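PDB 5UZ8: cadherin-23, which probably mediates calcium-dependent adhesion in hearing and mechanotransduction, through a chain of extracellular cadherin repeats with calcium ions bound at the linkers. Local coordinates for residues 147-153 / 190-195. Sequence-based numbering, arbitrary orientation.
With CA (calcium ion), chain I.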
loop_
_atom_site.group_PDB
_atom_site.type_symbol
_atom_site.label_atom_id
_atom_site.label_comp_id
_atom_site.label_asym_id
_atom_site.label_seq_id
_atom_site.Cartn_x
_atom_site.Cartn_y
_atom_site.Cartn_z
ATOM N N ASN A 147 -7.557 15.064 14.238
ATOM C CA ASN A 147 -6.394 14.148 14.348
ATOM C C ASN A 147 -6.755 12.690 14.089
ATOM O O ASN A 147 -5.952 11.941 13.543
ATOM C CB ASN A 147 -5.688 14.249 15.695
ATOM C CG ASN A 147 -4.200 14.031 15.568
ATOM O OD1 ASN A 147 -3.535 14.877 14.956
ATOM N ND2 ASN A 147 -3.663 12.932 16.111
ATOM N N PHE A 148 -7.977 12.314 14.457
ATOM C CA PHE A 148 -8.459 10.975 14.236
ATOM C C PHE A 148 -8.589 10.574 12.774
ATOM O O PHE A 148 -8.749 9.380 12.472
ATOM C CB PHE A 148 -9.819 10.817 14.939
ATOM C CG PHE A 148 -9.774 10.942 16.428
ATOM C CD1 PHE A 148 -8.608 10.694 17.169
ATOM C CD2 PHE A 148 -10.947 11.204 17.120
ATOM C CE1 PHE A 148 -8.615 10.758 18.547
ATOM C CE2 PHE A 148 -10.965 11.251 18.498
ATOM C CZ PHE A 148 -9.794 11.040 19.231
ATOM N N ALA A 149 -8.533 11.545 11.861
ATOM C CA ALA A 149 -8.603 11.270 10.409
ATOM C C ALA A 149 -7.306 11.638 9.655
ATOM O O ALA A 149 -7.272 11.549 8.411
ATOM C CB ALA A 149 -9.791 12.012 9.805
ATOM N N LEU A 150 -6.265 12.040 10.386
ATOM C CA LEU A 150 -4.968 12.261 9.797
ATOM C C LEU A 150 -4.277 10.919 9.678
ATOM O O LEU A 150 -4.329 10.127 10.616
ATOM C CB LEU A 150 -4.117 13.201 10.628
ATOM C CG LEU A 150 -4.649 14.621 10.741
ATOM C CD1 LEU A 150 -3.656 15.489 11.506
ATOM C CD2 LEU A 150 -4.881 15.188 9.337
ATOM N N ILE A 151 -3.659 10.685 8.521
ATOM C CA ILE A 151 -3.095 9.400 8.133
ATOM C C ILE A 151 -1.570 9.488 7.960
ATOM O O ILE A 151 -1.077 10.373 7.309
ATOM C CB ILE A 151 -3.746 8.905 6.839
ATOM C CG1 ILE A 151 -5.229 8.637 7.109
ATOM C CG2 ILE A 151 -3.062 7.635 6.308
ATOM C CD1 ILE A 151 -6.018 8.337 5.861
ATOM N N GLU A 152 -0.851 8.548 8.566
ATOM C CA GLU A 152 0.596 8.416 8.454
ATOM C C GLU A 152 0.858 7.097 7.697
ATOM O O GLU A 152 0.442 6.043 8.164
ATOM C CB GLU A 152 1.174 8.365 9.873
ATOM C CG GLU A 152 2.653 8.090 10.001
ATOM C CD GLU A 152 3.191 8.296 11.410
ATOM O OE1 GLU A 152 2.435 8.268 12.408
ATOM O OE2 GLU A 152 4.408 8.503 11.529
ATOM N N TYR A 153 1.466 7.182 6.508
ATOM C CA TYR A 153 1.872 6.015 5.717
ATOM C C TYR A 153 3.233 5.482 6.105
ATOM O O TYR A 153 4.138 6.238 6.458
ATOM C CB TYR A 153 1.880 6.344 4.227
ATOM C CG TYR A 153 0.511 6.748 3.745
ATOM C CD1 TYR A 153 -0.469 5.807 3.520
ATOM C CD2 TYR A 153 0.184 8.065 3.545
ATOM C CE1 TYR A 153 -1.739 6.167 3.087
ATOM C CE2 TYR A 153 -1.094 8.435 3.149
ATOM C CZ TYR A 153 -2.049 7.445 2.888
ATOM O OH TYR A 153 -3.348 7.776 2.521
ATOM N N LEU A 190 1.292 0.452 5.111
ATOM C CA LEU A 190 0.414 0.614 6.273
ATOM C C LEU A 190 -0.091 2.055 6.317
ATOM O O LEU A 190 0.687 2.964 6.043
ATOM C CB LEU A 190 1.209 0.337 7.521
ATOM C CG LEU A 190 0.466 0.145 8.819
ATOM C CD1 LEU A 190 -0.347 -1.148 8.794
ATOM C CD2 LEU A 190 1.503 0.056 9.936
ATOM N N ALA A 191 -1.374 2.231 6.634
ATOM C CA ALA A 191 -1.949 3.549 6.903
ATOM C C ALA A 191 -2.401 3.536 8.363
ATOM O O ALA A 191 -3.151 2.636 8.759
ATOM C CB ALA A 191 -3.126 3.805 5.989
ATOM N N LYS A 192 -1.927 4.493 9.159
ATOM C CA LYS A 192 -2.223 4.527 10.593
ATOM C C LYS A 192 -2.708 5.940 10.945
ATOM O O LYS A 192 -2.054 6.943 10.609
ATOM C CB LYS A 192 -0.991 4.114 11.386
ATOM C CG LYS A 192 -1.148 4.062 12.894
ATOM C CD LYS A 192 0.192 3.727 13.588
ATOM C CE LYS A 192 0.829 2.451 13.090
ATOM N NZ LYS A 192 1.955 1.996 13.972
ATOM N N ASP A 193 -3.863 6.027 11.575
ATOM C CA ASP A 193 -4.448 7.319 11.873
ATOM C C ASP A 193 -3.936 7.875 13.201
ATOM O O ASP A 193 -3.093 7.259 13.842
ATOM C CB ASP A 193 -5.994 7.249 11.785
ATOM C CG ASP A 193 -6.620 6.476 12.917
ATOM O OD1 ASP A 193 -5.953 6.213 13.953
ATOM O OD2 ASP A 193 -7.821 6.173 12.780
ATOM N N ASN A 194 -4.453 9.041 13.600
ATOM C CA ASN A 194 -4.288 9.614 14.930
ATOM C C ASN A 194 -2.816 9.762 15.365
ATOM O O ASN A 194 -2.396 9.237 16.406
ATOM C CB ASN A 194 -5.126 8.805 15.971
ATOM C CG ASN A 194 -5.276 9.511 17.310
ATOM O OD1 ASN A 194 -5.103 10.727 17.437
ATOM N ND2 ASN A 194 -5.626 8.718 18.345
ATOM N N PRO A 195 -2.008 10.438 14.517
ATOM C CA PRO A 195 -0.580 10.516 14.795
ATOM C C PRO A 195 -0.262 11.167 16.137
ATOM O O PRO A 195 -0.965 12.059 16.612
ATOM C CB PRO A 195 -0.025 11.309 13.579
ATOM C CG PRO A 195 -1.195 12.147 13.139
ATOM C CD PRO A 195 -2.390 11.234 13.335
HETATM CA CA CA I . -9.813 7.244 12.279
#
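The amide of Asn147 meets that of Asn194 nearly at a right angle, their planes 77° apart, and its ND2 spends both hydrogens here: one on Asn194 OD1 at 2.9 Å, almost straight, the other on a lone pair of Pro195 O, also at 2.9 Å. With an alanine at Asn147, both oxygens would probably lose this donor and the 3-10 turn its bridge to the strand end, though Asp197 still holds Asn194 ND2. The Asn194 amide also lies against the ring edge of Phe148, Asn194 CG 3.5 Å from Phe148 CD1 and the planes 88° apart. Here a calcium-binding loop of the cadherin repeat leads into an antiparallel strand pair, Glu152 and Lys192 exchanging two backbone hydrogen bonds. Phe148 needs only its carbonyl, O 2.4 Å from calcium, whereas Asp193 supplies a carboxylate: its CG sits between backbone N and carbonyl carbon (chi1 71°), turning OD2 to the ion at 2.3 Å, while OD1 bonds to Arg203. Asn110, Asn112, Asp142 and Asp144 complete the site. CB of small Ala191 touches Ile151 CG2 at 3.8 Å; Ile151 CG2 also lies over one face of the Tyr153 ring, offset toward its rim. On the sheet's other side, extended Glu152 reaches a salt bridge with Arg202.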